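Putative angiotensinogen (Lampetra fluviatilis, PDB 5INW) binds heparin and inhibits thrombin, the heparin promoting inhibition by a template mechanism, as a member of the serpin family. Local coordinates at residues Ile106-Leu111 with Val356-Lys361; Gly118-Gly123 with Ala377-Ile382; Asn174-Lys179 with Thr238-Val243; Gly250-Lys255 with Val298-Glu303; Phe256-Thr261 with Val401-Thr406. The protein carries 1 engineered substitution. One frame throughout, in Å; residues are numbered along the deposited sequence.

Overall arrangement
From the N terminus, contact 1 opens at strand 106-108 and contact 2 at the C-terminal end of helix 110-122. Contact 3 then opens and closes within both loops, joining strands 168-179 and 238-251 of the large sheet. Contacts 4 and 5 start next to each other, at 250-255 and 256-261. Contact 4 closes first, at strand 295-301 of the three-stranded sheet, and so lies wholly within the loops of contacts 1 and 2. Those two close at 356-361 and 377-382, so they cross each other. Contact 5 closes last, at 401-406, and crosses contacts 1, 2 and 4. Contacts 2 and 3 touch, as do 4 and 5; these two pairs lie on opposite sides of the chain's centre.

Contact 1 of 5, residues Ile106-Leu111 with Val356-Lys361; sequences IFFSPL and VSYDLK
Tyr-358 has CG beside its backbone N and anti to the carbonyl carbon (chi1 -56°), which sends its ring from strand 356-359 to the backbone of Phe-107. Val-356 has CG1 anti to its own N. Its other methyl, CG2, turns to Phe-107 and lies 3.9 Å from Phe-107 CB. The Tyr-358 hydroxyl makes the one hydrogen bond between the segments: Phe-107 N donates to Tyr-358 OH at 3.0 Å, with 158° at the hydrogen. The carbonyl oxygen Phe-107 O lies at the ring edge, in the ring plane, 3.2 Å from Tyr-358 CE2, and accepts from Ser-397 OG. Apolar groups also approach this end: Ile-106 CG2 is 3.5 Å from Tyr-358 OH, and Phe-108 CB is 4.1 Å from Tyr-358 CE2. Both side chains cross the tyrosine at about a right angle. The axes of strands 106-108 and 356-359 cross at 73° and come within 7.1 Å of each other, so the tyrosine spans two layers rather than two neighbours in one sheet. This is the shutter region of serpins, where the start of helix 110-122 lies behind the large sheet. Strand 106-108 also pairs with a strand of the C-terminal peptide chain, and Ser-109 N bonds to His-395. Chemically, a tyrosine hydroxyl serves here as acceptor for a backbone N-H in a largely buried place, so strand 106-108 is fixed by side chain to main chain.

Contact 2 of 5, residues Gly118-Gly123 with Ala377-Ile382; sequences GVVTAG and ADLSRI
Gly-123 O is the centre of the contact, and backbone and side-chain atoms of the loop 377-382 gather round it. Arg-381 N donates to Gly-123 O at 3.2 Å. The bond is bent, and the donor sits above the carbonyl plane, 46° out of it. Leu-379 CA adds a CH...O contact to Gly-123 O, also at 3.2 Å. Separately, Ile-382 CG1 lies 3.6 Å from Gly-123 CA, close against a backbone that carries no side chain. One turn back in the helix, the methyl Val-120 CG1 meets Leu-379 CD2 at 4.1 Å, the two side chains crossing at a slant. The arginine chain runs extended from CG to NE past the end of the helix. Arg-381 CD comes 3.6 Å from Ala-122 O. Arg-381 NE bonds to Asn-125 OD1. Further out, Asp-378 shapes the loop. Asp-378 OD1 accepts from Ser-380 N at 3.0 Å, an Asx turn, and from Ser-380 OG on its syn side. Two donors from one residue thus hold Asp-378 OD1 and set the backbone just before Arg-381. The contact closes the C-terminal end of helix 110-122. Helix 126-136 follows along the chain and packs on Thr-121. On the inner side Val-120 rests on Ile-242 of strand 238-251, and Ile-382 on Leu-240 of that strand and on Phe-188 of helix 186-196.

Contact 3 of 5, residues Asn174-Lys179 with Thr238-Val243; sequences NVVFSK and TSLVIV
Val-175 and Val-243 pair at one end of an antiparallel ladder, and backbone hydrogen bonds form its frame. Val-175 N donates to Val-243 O at 2.9 Å, and Val-243 N returns a bond to Val-175 O at 2.8 Å. Phe-177 and Val-241 exchange a second such pair. Lys-179 N donates to Ser-239 O at 2.8 Å. Val-176 with Ile-242 and Ser-178 with Leu-240 are the non-hydrogen-bonded pairs between them. A CH...O contact from Asn-174 CA to Val-243 O adds to the same acceptor. Strands 168-179 and 238-251 are neighbours in the large central sheet of the serpin fold, where strand 405-417 lies on the other side of 238-251. There Ser-239 and Leu-240 both face Ile-416, a classic beta bulge. Apolar contacts divide between the two faces. On the face of Phe-177, the ring has Val-175 CG1 over one side, offset toward the rim, and Val-243 CG2 at its edge, 4.3 Å from Phe-177 CE2. With CG beside the backbone N (chi1 -58°), the ring stands over its own strand, and helix 208-221 packs there through Met-215 and Ile-219. On the other face Val-176 CG1 meets Leu-240 CD2 at 3.9 Å, and helix 110-122 adds Val-119. Polar side chains are satisfied elsewhere: Asn-174 ND2 by Phe-196 O and OD1 by Asn-244 ND2, Ser-239 OG by Gln-386 OE1.

Contact 4 of 5, residues Gly250-Lys255 with Val298-Glu303; sequences GSWGNK and VKLPYE
The side chains of Trp-252 and Tyr-302 run alongside each other, and their ring planes are only 10° apart. The rings are slid past each other, so they barely overlap, and the centroid of the indole six-membered ring is 4.6 Å from that of the tyrosine. Tyr-302 CE1 sits over one indole face, toward the rim, 3.4 Å from Trp-252 CZ3. At the indole edge, in plane, are Leu-300 O and Pro-301 O, the latter 3.5 Å from Trp-252 CE3. Leu-300 CB reaches the same corner, 3.5 Å from Trp-252 CZ3. The tyrosine has Leu-300 O over one face, toward the rim, and Ser-251 O at its edge, while Gly-250 O approaches obliquely, 3.5 Å from Tyr-302 CD1. Both rings have CG beside the backbone N (chi1 -61° for Trp-252, -60° for Tyr-302), which lets them run together from paired backbones. Two hydrogen bonds flank the single bridge between these residues. Glu-303 N meets Ser-251 O nearly end-on, at 2.9 Å. Gly-253 N donates to Pro-301 O at 3.0 Å in an almost straight bond, but from above the carbonyl plane. The Asn-254 side chain crosses the proline at about a right angle, with ND2 near Pro-301 CG. The bridge ties the end of strand 238-251 to the three-stranded sheet, in the breach region of serpins. Trp-252 NE1 bonds to Asn-402 O, and Tyr-302 OH to Thr-406 OG1. Trp-252 meets Phe-256, and Tyr-302 meets Phe-248, edge-to-face. Each buried aromatic is therefore held by ring contacts and by a hydrogen bond at its polar atom.

Contact 5 of 5, residues Phe256-Thr261 with Val401-Thr406; sequences FEPDLT and VNEEGT
Phe-256 and Glu-403 make the tight part of the contact. Phe-256 N donates to Glu-403 O at 3.1 Å, in the carbonyl plane and on a lone pair. The same oxygen lies at the edge of the phenyl ring, in its plane, 3.8 Å from Phe-256 CD1. The glutamate chain then packs on the loop, with Glu-403 CG 3.9 Å from Phe-256 CB. Bent at chi2 (80°), the chain turns its carboxylate to Thr-261. There Thr-261 OG1 donates to Glu-403 OE2 at 2.9 Å, on the anti side and a little out of the carboxylate plane. Leu-347, Leu-349 and Met-279 pack on Phe-256. Residues 402-405 form the tight turn between strands 389-401 and 405-417. In this cleaved serpin, strand 405-417 corresponds to the N-terminal part of the reactive loop, inserted into the large sheet, so the contact lies at the hinge where the loop enters. Within the turn, Asn-402 OD1 takes weak bonds from Glu-404 N and Gly-405 N. The outer side is looser. Pro-258 is exposed and only brushes the glutamate, its CG 4.0 Å from Glu-403 CG. Glu-257 is exposed and its side chain starts away from segment 401-406. Glu-403 OE1 makes a long, weak ion pair with Lys-351. Glu-404, also exposed, turns instead to Lys-255 and forms a salt bridge through OE2.

Contact 1 of 5, residues Ile106-Leu111 with Val356-Lys361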
# COMPACT_ATOMS: atom_id res chain seq x y z
N ILE A 106 -10.77 1.56 4.01
CA ILE A 106 -10.00 1.28 2.83
C ILE A 106 -8.53 1.52 3.18
O ILE A 106 -8.17 2.61 3.72
CB ILE A 106 -10.43 2.17 1.64
CG1 ILE A 106 -11.82 1.82 1.20
CG2 ILE A 106 -9.50 1.99 0.42
CD1 ILE A 106 -12.37 2.82 0.19
N PHE A 107 -7.67 0.55 2.88
CA PHE A 107 -6.24 0.65 3.19
C PHE A 107 -5.37 -0.33 2.43
O PHE A 107 -5.58 -1.52 2.49
CB PHE A 107 -5.98 0.48 4.68
CG PHE A 107 -4.71 1.09 5.10
CD1 PHE A 107 -4.51 2.45 4.97
CD2 PHE A 107 -3.67 0.32 5.63
CE1 PHE A 107 -3.33 3.03 5.37
CE2 PHE A 107 -2.47 0.89 5.98
CZ PHE A 107 -2.30 2.26 5.86
N PHE A 108 -4.41 0.19 1.71
CA PHE A 108 -3.55 -0.62 0.88
C PHE A 108 -2.26 0.11 0.52
O PHE A 108 -2.22 1.33 0.57
CB PHE A 108 -4.32 -1.10 -0.36
CG PHE A 108 -4.81 -0.01 -1.29
CD1 PHE A 108 -4.03 0.40 -2.41
CD2 PHE A 108 -6.06 0.57 -1.13
CE1 PHE A 108 -4.47 1.38 -3.30
CE2 PHE A 108 -6.50 1.56 -2.01
CZ PHE A 108 -5.71 1.95 -3.11
N SER A 109 -1.19 -0.61 0.18
CA SER A 109 0.07 -0.01 -0.28
C SER A 109 0.26 -0.19 -1.78
O SER A 109 0.40 -1.31 -2.25
CB SER A 109 1.26 -0.67 0.43
OG SER A 109 2.48 -0.29 -0.24
N PRO A 110 0.30 0.90 -2.53
CA PRO A 110 0.61 0.77 -3.97
C PRO A 110 1.95 0.19 -4.27
O PRO A 110 2.05 -0.58 -5.21
CB PRO A 110 0.52 2.21 -4.51
CG PRO A 110 -0.35 2.94 -3.55
CD PRO A 110 -0.12 2.27 -2.20
N LEU A 111 2.97 0.52 -3.48
CA LEU A 111 4.32 -0.07 -3.67
C LEU A 111 4.38 -1.58 -3.56
O LEU A 111 5.10 -2.23 -4.33
CB LEU A 111 5.32 0.47 -2.64
CG LEU A 111 5.78 1.91 -2.82
CD1 LEU A 111 6.69 2.22 -1.65
CD2 LEU A 111 6.53 2.14 -4.12
N VAL A 356 -7.42 -4.47 6.88
CA VAL A 356 -8.30 -4.65 5.70
C VAL A 356 -7.72 -5.76 4.85
O VAL A 356 -6.51 -5.89 4.77
CB VAL A 356 -8.30 -3.35 4.88
CG1 VAL A 356 -9.19 -3.48 3.65
CG2 VAL A 356 -8.68 -2.14 5.76
N SER A 357 -8.55 -6.57 4.20
CA SER A 357 -8.05 -7.60 3.26
C SER A 357 -8.70 -7.41 1.93
O SER A 357 -9.84 -7.02 1.85
CB SER A 357 -8.36 -9.00 3.75
OG SER A 357 -7.73 -9.21 4.98
N TYR A 358 -8.00 -7.79 0.88
CA TYR A 358 -8.58 -7.77 -0.44
C TYR A 358 -8.20 -9.00 -1.22
O TYR A 358 -7.21 -9.67 -0.94
CB TYR A 358 -8.13 -6.55 -1.21
CG TYR A 358 -8.39 -5.18 -0.56
CD1 TYR A 358 -9.58 -4.51 -0.76
CD2 TYR A 358 -7.40 -4.55 0.17
CE1 TYR A 358 -9.80 -3.27 -0.24
CE2 TYR A 358 -7.59 -3.30 0.70
CZ TYR A 358 -8.81 -2.66 0.49
OH TYR A 358 -9.02 -1.41 1.04
N ASP A 359 -9.08 -9.35 -2.16
CA ASP A 359 -8.77 -10.23 -3.28
C ASP A 359 -8.83 -9.24 -4.47
O ASP A 359 -9.83 -8.57 -4.67
CB ASP A 359 -9.80 -11.34 -3.35
CG ASP A 359 -9.65 -12.22 -4.57
OD1 ASP A 359 -9.77 -11.73 -5.70
OD2 ASP A 359 -9.43 -13.44 -4.39
N LEU A 360 -7.75 -9.09 -5.21
CA LEU A 360 -7.64 -7.97 -6.12
C LEU A 360 -7.97 -8.34 -7.57
O LEU A 360 -7.86 -7.49 -8.46
CB LEU A 360 -6.21 -7.42 -6.08
CG LEU A 360 -5.71 -6.87 -4.76
CD1 LEU A 360 -4.26 -6.42 -4.90
CD2 LEU A 360 -6.58 -5.73 -4.34
N LYS A 361 -8.36 -9.60 -7.80
CA LYS A 361 -8.49 -10.14 -9.15
C LYS A 361 -9.42 -9.28 -10.02
O LYS A 361 -9.06 -8.88 -11.11
CB LYS A 361 -8.92 -11.60 -9.07
CG LYS A 361 -9.32 -12.19 -10.41
CD LYS A 361 -9.36 -13.71 -10.41
CE LYS A 361 -10.25 -14.21 -11.55
NZ LYS A 361 -10.04 -15.66 -11.90

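Contact 2 of 5, residues Gly118-Gly123 with Ala377-Ile382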
# COMPACT_ATOMS: atom_id res chain seq x y z
N GLY A 118 5.48 -6.31 -10.61
CA GLY A 118 6.75 -6.18 -11.32
C GLY A 118 7.38 -7.55 -11.49
O GLY A 118 7.90 -7.87 -12.55
N VAL A 119 7.30 -8.38 -10.47
CA VAL A 119 7.87 -9.72 -10.55
C VAL A 119 7.13 -10.53 -11.64
O VAL A 119 7.71 -11.15 -12.49
CB VAL A 119 7.81 -10.45 -9.19
CG1 VAL A 119 8.31 -11.87 -9.35
CG2 VAL A 119 8.65 -9.73 -8.12
N VAL A 120 5.81 -10.46 -11.63
CA VAL A 120 4.98 -11.13 -12.63
C VAL A 120 5.30 -10.57 -14.02
O VAL A 120 5.31 -11.31 -15.01
CB VAL A 120 3.44 -11.00 -12.28
CG1 VAL A 120 2.54 -11.56 -13.39
CG2 VAL A 120 3.11 -11.72 -10.99
N THR A 121 5.52 -9.26 -14.08
CA THR A 121 5.83 -8.63 -15.38
C THR A 121 7.11 -9.19 -15.97
O THR A 121 7.18 -9.48 -17.14
CB THR A 121 5.92 -7.10 -15.22
OG1 THR A 121 4.68 -6.62 -14.68
CG2 THR A 121 6.22 -6.45 -16.54
N ALA A 122 8.10 -9.38 -15.11
CA ALA A 122 9.38 -9.92 -15.48
C ALA A 122 9.31 -11.29 -16.08
O ALA A 122 10.17 -11.65 -16.87
CB ALA A 122 10.28 -9.95 -14.26
N GLY A 123 8.30 -12.06 -15.73
CA GLY A 123 8.05 -13.34 -16.39
C GLY A 123 6.96 -13.36 -17.48
O GLY A 123 6.63 -14.43 -18.00
N ALA A 377 -3.21 -17.07 -20.35
CA ALA A 377 -2.11 -16.17 -19.96
C ALA A 377 -0.72 -16.66 -20.43
O ALA A 377 -0.44 -17.86 -20.41
CB ALA A 377 -2.07 -16.00 -18.46
N ASP A 378 0.13 -15.71 -20.80
CA ASP A 378 1.50 -15.97 -21.17
C ASP A 378 2.54 -15.53 -20.10
O ASP A 378 2.97 -14.35 -20.05
CB ASP A 378 1.75 -15.29 -22.52
CG ASP A 378 3.17 -15.53 -23.07
OD1 ASP A 378 4.14 -15.84 -22.32
OD2 ASP A 378 3.32 -15.40 -24.30
N LEU A 379 3.00 -16.51 -19.32
CA LEU A 379 4.14 -16.33 -18.41
C LEU A 379 5.31 -17.18 -18.83
O LEU A 379 5.93 -17.89 -18.03
CB LEU A 379 3.71 -16.66 -17.00
CG LEU A 379 2.63 -15.71 -16.47
CD1 LEU A 379 2.24 -16.15 -15.07
CD2 LEU A 379 3.10 -14.25 -16.48
N SER A 380 5.66 -17.06 -20.10
CA SER A 380 6.61 -17.95 -20.71
C SER A 380 8.06 -17.53 -20.49
O SER A 380 8.95 -18.32 -20.88
CB SER A 380 6.32 -18.07 -22.21
OG SER A 380 6.76 -16.93 -22.93
N ARG A 381 8.30 -16.32 -19.97
CA ARG A 381 9.65 -15.89 -19.57
C ARG A 381 10.06 -16.53 -18.26
O ARG A 381 11.24 -16.53 -17.94
CB ARG A 381 9.80 -14.36 -19.45
CG ARG A 381 9.97 -13.56 -20.75
CD ARG A 381 10.20 -12.06 -20.45
NE ARG A 381 10.04 -11.19 -21.61
CZ ARG A 381 11.00 -10.54 -22.28
NH1 ARG A 381 12.29 -10.58 -21.91
NH2 ARG A 381 10.67 -9.80 -23.35
N ILE A 382 9.09 -17.07 -17.51
CA ILE A 382 9.39 -17.77 -16.25
C ILE A 382 9.95 -19.15 -16.51
O ILE A 382 11.00 -19.52 -15.99
CB ILE A 382 8.15 -17.93 -15.34
CG1 ILE A 382 7.58 -16.57 -14.96
CG2 ILE A 382 8.47 -18.64 -14.02
CD1 ILE A 382 6.28 -16.63 -14.19

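Contact 3 of 5, residues Asn174-Lys179 with Thr238-Val243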
# COMPACT_ATOMS: atom_id res chain seq x y z
N ASN A 174 10.88 -8.41 -1.14
CA ASN A 174 10.29 -9.40 -2.03
C ASN A 174 10.86 -10.79 -1.81
O ASN A 174 12.05 -10.97 -1.57
CB ASN A 174 10.57 -9.05 -3.46
CG ASN A 174 10.12 -7.68 -3.80
OD1 ASN A 174 8.91 -7.35 -3.75
ND2 ASN A 174 11.07 -6.86 -4.18
N VAL A 175 10.00 -11.79 -1.92
CA VAL A 175 10.39 -13.19 -1.80
C VAL A 175 9.64 -13.97 -2.84
O VAL A 175 8.47 -13.69 -3.07
CB VAL A 175 10.10 -13.77 -0.41
CG1 VAL A 175 10.61 -15.19 -0.32
CG2 VAL A 175 10.82 -12.94 0.66
N VAL A 176 10.34 -14.89 -3.51
CA VAL A 176 9.75 -15.69 -4.54
C VAL A 176 10.01 -17.16 -4.27
O VAL A 176 11.17 -17.65 -4.27
CB VAL A 176 10.26 -15.30 -5.94
CG1 VAL A 176 9.70 -16.24 -7.01
CG2 VAL A 176 9.92 -13.83 -6.28
N PHE A 177 8.93 -17.88 -4.06
CA PHE A 177 9.02 -19.33 -3.90
C PHE A 177 8.68 -20.02 -5.22
O PHE A 177 7.78 -19.60 -5.93
CB PHE A 177 8.06 -19.78 -2.79
CG PHE A 177 8.31 -19.14 -1.48
CD1 PHE A 177 9.37 -19.56 -0.69
CD2 PHE A 177 7.48 -18.08 -1.04
CE1 PHE A 177 9.61 -18.99 0.55
CE2 PHE A 177 7.72 -17.48 0.23
CZ PHE A 177 8.81 -17.93 1.02
N SER A 178 9.35 -21.12 -5.50
CA SER A 178 9.14 -21.88 -6.73
C SER A 178 9.00 -23.38 -6.47
O SER A 178 9.64 -23.93 -5.56
CB SER A 178 10.30 -21.57 -7.69
OG SER A 178 10.33 -22.47 -8.78
N LYS A 179 8.17 -24.04 -7.30
CA LYS A 179 8.03 -25.54 -7.25
C LYS A 179 9.37 -26.25 -7.39
O LYS A 179 10.21 -25.86 -8.21
CB LYS A 179 7.10 -26.06 -8.32
CG LYS A 179 6.55 -27.45 -8.09
CD LYS A 179 5.64 -27.84 -9.25
CE LYS A 179 4.58 -28.86 -8.87
NZ LYS A 179 5.13 -30.23 -8.68
N THR A 238 0.29 -25.62 -7.24
CA THR A 238 1.00 -24.39 -7.20
C THR A 238 2.40 -24.59 -7.67
O THR A 238 3.13 -25.52 -7.23
CB THR A 238 1.00 -23.79 -5.80
OG1 THR A 238 -0.35 -23.51 -5.45
CG2 THR A 238 1.80 -22.47 -5.76
N SER A 239 2.77 -23.65 -8.52
CA SER A 239 4.03 -23.65 -9.18
C SER A 239 4.94 -22.50 -8.76
O SER A 239 6.16 -22.72 -8.68
CB SER A 239 3.79 -23.66 -10.68
OG SER A 239 3.71 -25.01 -11.11
N LEU A 240 4.39 -21.33 -8.46
CA LEU A 240 5.14 -20.29 -7.74
C LEU A 240 4.24 -19.47 -6.85
O LEU A 240 3.04 -19.40 -7.08
CB LEU A 240 5.80 -19.29 -8.68
CG LEU A 240 6.97 -19.75 -9.51
CD1 LEU A 240 6.44 -20.25 -10.87
CD2 LEU A 240 7.98 -18.61 -9.66
N VAL A 241 4.87 -18.82 -5.86
CA VAL A 241 4.23 -17.84 -5.00
C VAL A 241 5.16 -16.65 -4.87
O VAL A 241 6.28 -16.84 -4.46
CB VAL A 241 3.97 -18.42 -3.60
CG1 VAL A 241 3.30 -17.39 -2.71
CG2 VAL A 241 3.07 -19.61 -3.75
N ILE A 242 4.68 -15.45 -5.17
CA ILE A 242 5.47 -14.22 -5.10
C ILE A 242 4.93 -13.44 -3.94
O ILE A 242 3.76 -13.39 -3.76
CB ILE A 242 5.26 -13.36 -6.37
CG1 ILE A 242 5.91 -14.07 -7.57
CG2 ILE A 242 5.84 -11.97 -6.26
CD1 ILE A 242 5.38 -13.61 -8.91
N VAL A 243 5.81 -12.82 -3.17
CA VAL A 243 5.44 -12.12 -1.93
C VAL A 243 6.15 -10.80 -1.87
O VAL A 243 7.36 -10.72 -2.05
CB VAL A 243 5.87 -12.93 -0.69
CG1 VAL A 243 5.81 -12.09 0.57
CG2 VAL A 243 5.04 -14.20 -0.58

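Contact 4 of 5, residues Gly250-Lys255 with Val298-Glu303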
# COMPACT_ATOMS: atom_id res chain seq x y z
N GLY A 250 6.80 5.22 11.76
CA GLY A 250 7.20 6.59 11.87
C GLY A 250 6.73 7.24 13.14
O GLY A 250 5.58 7.16 13.51
N SER A 251 7.65 7.89 13.82
CA SER A 251 7.31 8.74 14.99
C SER A 251 6.82 10.07 14.49
O SER A 251 7.43 10.64 13.55
CB SER A 251 8.53 8.98 15.85
OG SER A 251 8.66 7.91 16.71
N TRP A 252 5.77 10.60 15.12
CA TRP A 252 5.31 11.95 14.77
C TRP A 252 6.45 12.94 15.04
O TRP A 252 7.29 12.76 15.96
CB TRP A 252 4.12 12.40 15.60
CG TRP A 252 2.94 11.60 15.47
CD1 TRP A 252 2.32 10.89 16.45
CD2 TRP A 252 2.16 11.39 14.27
NE1 TRP A 252 1.22 10.24 15.94
CE2 TRP A 252 1.08 10.55 14.61
CE3 TRP A 252 2.27 11.84 12.97
CZ2 TRP A 252 0.13 10.15 13.69
CZ3 TRP A 252 1.33 11.45 12.07
CH2 TRP A 252 0.28 10.59 12.42
N GLY A 253 6.52 13.97 14.22
CA GLY A 253 7.41 15.06 14.52
C GLY A 253 6.93 15.79 15.75
O GLY A 253 7.75 16.33 16.48
N ASN A 254 5.62 15.84 15.95
CA ASN A 254 5.01 16.41 17.12
C ASN A 254 4.23 15.31 17.76
O ASN A 254 3.12 14.99 17.35
CB ASN A 254 4.07 17.51 16.71
CG ASN A 254 4.66 18.37 15.65
OD1 ASN A 254 5.44 19.27 15.96
ND2 ASN A 254 4.30 18.11 14.38
N LYS A 255 4.82 14.68 18.76
CA LYS A 255 4.16 13.59 19.46
C LYS A 255 3.01 14.09 20.34
O LYS A 255 3.11 15.15 20.91
CB LYS A 255 5.18 12.81 20.28
CG LYS A 255 6.22 12.08 19.45
CD LYS A 255 6.85 10.97 20.28
CE LYS A 255 8.17 10.55 19.71
NZ LYS A 255 8.76 9.54 20.62
N VAL A 298 -4.94 18.39 6.07
CA VAL A 298 -3.88 18.62 7.06
C VAL A 298 -2.73 17.67 6.88
O VAL A 298 -2.93 16.50 6.60
CB VAL A 298 -4.44 18.52 8.51
CG1 VAL A 298 -5.03 17.17 8.82
CG2 VAL A 298 -3.39 18.84 9.55
N LYS A 299 -1.52 18.18 7.11
CA LYS A 299 -0.28 17.44 6.94
C LYS A 299 0.28 17.15 8.31
O LYS A 299 0.63 18.06 9.04
CB LYS A 299 0.70 18.30 6.15
CG LYS A 299 2.09 17.73 5.89
CD LYS A 299 2.79 18.57 4.82
CE LYS A 299 4.27 18.20 4.59
NZ LYS A 299 5.22 18.63 5.69
N LEU A 300 0.41 15.87 8.64
CA LEU A 300 1.00 15.44 9.90
C LEU A 300 2.37 14.87 9.65
O LEU A 300 2.51 13.71 9.31
CB LEU A 300 0.11 14.41 10.63
CG LEU A 300 -1.33 14.86 10.61
CD1 LEU A 300 -2.27 13.78 11.14
CD2 LEU A 300 -1.49 16.17 11.35
N PRO A 301 3.40 15.67 9.86
CA PRO A 301 4.72 15.15 9.62
C PRO A 301 5.14 13.98 10.53
O PRO A 301 4.78 13.95 11.72
CB PRO A 301 5.61 16.39 9.85
CG PRO A 301 4.92 17.15 10.93
CD PRO A 301 3.46 16.95 10.61
N TYR A 302 5.90 13.06 9.95
CA TYR A 302 6.73 12.15 10.70
C TYR A 302 8.18 12.61 10.67
O TYR A 302 8.57 13.43 9.87
CB TYR A 302 6.67 10.76 10.08
CG TYR A 302 5.31 10.14 10.04
CD1 TYR A 302 4.74 9.57 11.17
CD2 TYR A 302 4.61 10.08 8.87
CE1 TYR A 302 3.45 9.01 11.12
CE2 TYR A 302 3.33 9.54 8.81
CZ TYR A 302 2.76 9.01 9.92
OH TYR A 302 1.53 8.44 9.82
N GLU A 303 8.98 12.08 11.59
CA GLU A 303 10.43 11.99 11.39
C GLU A 303 10.70 11.15 10.11
O GLU A 303 9.79 10.51 9.57
CB GLU A 303 11.12 11.35 12.64
CG GLU A 303 11.03 12.14 13.97
CD GLU A 303 11.78 13.44 13.97
OE1 GLU A 303 12.72 13.61 13.14
OE2 GLU A 303 11.41 14.30 14.80

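Contact 5 of 5, residues Phe256-Thr261 with Val401-Thr406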
# COMPACT_ATOMS: atom_id res chain seq x y z
N PHE A 256 1.94 13.32 20.42
CA PHE A 256 0.76 13.68 21.20
C PHE A 256 1.02 13.33 22.63
O PHE A 256 1.75 12.39 22.90
CB PHE A 256 -0.47 12.87 20.80
CG PHE A 256 -0.98 13.14 19.43
CD1 PHE A 256 -0.47 12.43 18.31
CD2 PHE A 256 -1.99 14.07 19.21
CE1 PHE A 256 -0.96 12.66 17.02
CE2 PHE A 256 -2.48 14.30 17.93
CZ PHE A 256 -1.96 13.61 16.84
N GLU A 257 0.37 14.05 23.53
CA GLU A 257 0.44 13.73 24.95
C GLU A 257 -0.68 12.71 25.27
O GLU A 257 -1.86 12.94 24.93
CB GLU A 257 0.38 15.03 25.79
CG GLU A 257 0.59 14.88 27.30
CD GLU A 257 1.93 14.25 27.73
OE1 GLU A 257 2.93 14.30 26.94
OE2 GLU A 257 1.98 13.71 28.88
N PRO A 258 -0.32 11.56 25.89
CA PRO A 258 -1.33 10.61 26.39
C PRO A 258 -2.33 11.19 27.38
O PRO A 258 -3.52 10.93 27.26
CB PRO A 258 -0.49 9.55 27.10
CG PRO A 258 0.78 9.55 26.31
CD PRO A 258 1.04 10.99 26.00
N ASP A 259 -1.85 12.03 28.31
CA ASP A 259 -2.73 12.79 29.19
C ASP A 259 -3.90 13.50 28.48
O ASP A 259 -4.97 13.61 29.04
CB ASP A 259 -1.93 13.79 30.01
CG ASP A 259 -1.03 13.12 31.01
OD1 ASP A 259 -0.17 12.31 30.58
OD2 ASP A 259 -1.18 13.39 32.22
N LEU A 260 -3.69 13.97 27.25
CA LEU A 260 -4.76 14.60 26.45
C LEU A 260 -5.36 13.61 25.48
O LEU A 260 -5.24 13.77 24.27
CB LEU A 260 -4.18 15.79 25.68
CG LEU A 260 -3.59 16.92 26.52
CD1 LEU A 260 -2.52 17.69 25.76
CD2 LEU A 260 -4.74 17.84 26.91
N THR A 261 -5.94 12.54 25.99
CA THR A 261 -6.58 11.53 25.15
C THR A 261 -7.84 11.07 25.89
O THR A 261 -7.74 10.34 26.88
CB THR A 261 -5.62 10.36 24.73
OG1 THR A 261 -4.58 10.87 23.86
CG2 THR A 261 -6.35 9.26 23.99
N VAL A 401 -2.48 3.97 14.42
CA VAL A 401 -2.14 5.31 14.83
C VAL A 401 -2.23 5.42 16.37
O VAL A 401 -3.20 4.94 16.99
CB VAL A 401 -3.07 6.35 14.14
CG1 VAL A 401 -2.77 7.76 14.63
CG2 VAL A 401 -2.92 6.25 12.62
N ASN A 402 -1.21 6.03 16.98
CA ASN A 402 -1.22 6.27 18.39
C ASN A 402 -0.45 7.55 18.71
O ASN A 402 -0.05 8.25 17.81
CB ASN A 402 -0.77 5.02 19.15
CG ASN A 402 0.70 4.72 19.01
OD1 ASN A 402 1.50 5.46 18.40
ND2 ASN A 402 1.08 3.60 19.62
N GLU A 403 -0.26 7.84 20.00
CA GLU A 403 0.42 9.04 20.45
C GLU A 403 1.85 9.17 19.92
O GLU A 403 2.29 10.29 19.72
CB GLU A 403 0.45 9.11 21.99
CG GLU A 403 -0.87 9.46 22.68
CD GLU A 403 -1.86 8.31 22.83
OE1 GLU A 403 -1.59 7.18 22.40
OE2 GLU A 403 -2.93 8.56 23.45
N GLU A 404 2.59 8.06 19.76
CA GLU A 404 3.98 8.11 19.25
C GLU A 404 4.03 8.35 17.75
O GLU A 404 5.00 8.90 17.22
CB GLU A 404 4.79 6.83 19.51
CG GLU A 404 4.77 6.29 20.94
CD GLU A 404 5.47 7.16 22.03
OE1 GLU A 404 4.97 7.19 23.19
OE2 GLU A 404 6.52 7.81 21.77
N GLY A 405 3.03 7.84 17.04
CA GLY A 405 3.20 7.73 15.64
C GLY A 405 2.31 6.72 14.97
O GLY A 405 1.20 6.48 15.42
N THR A 406 2.79 6.21 13.84
CA THR A 406 2.01 5.36 13.02
C THR A 406 2.83 4.12 12.70
O THR A 406 4.02 4.24 12.41
CB THR A 406 1.65 6.09 11.70
OG1 THR A 406 0.85 7.24 11.98
CG2 THR A 406 0.91 5.17 10.76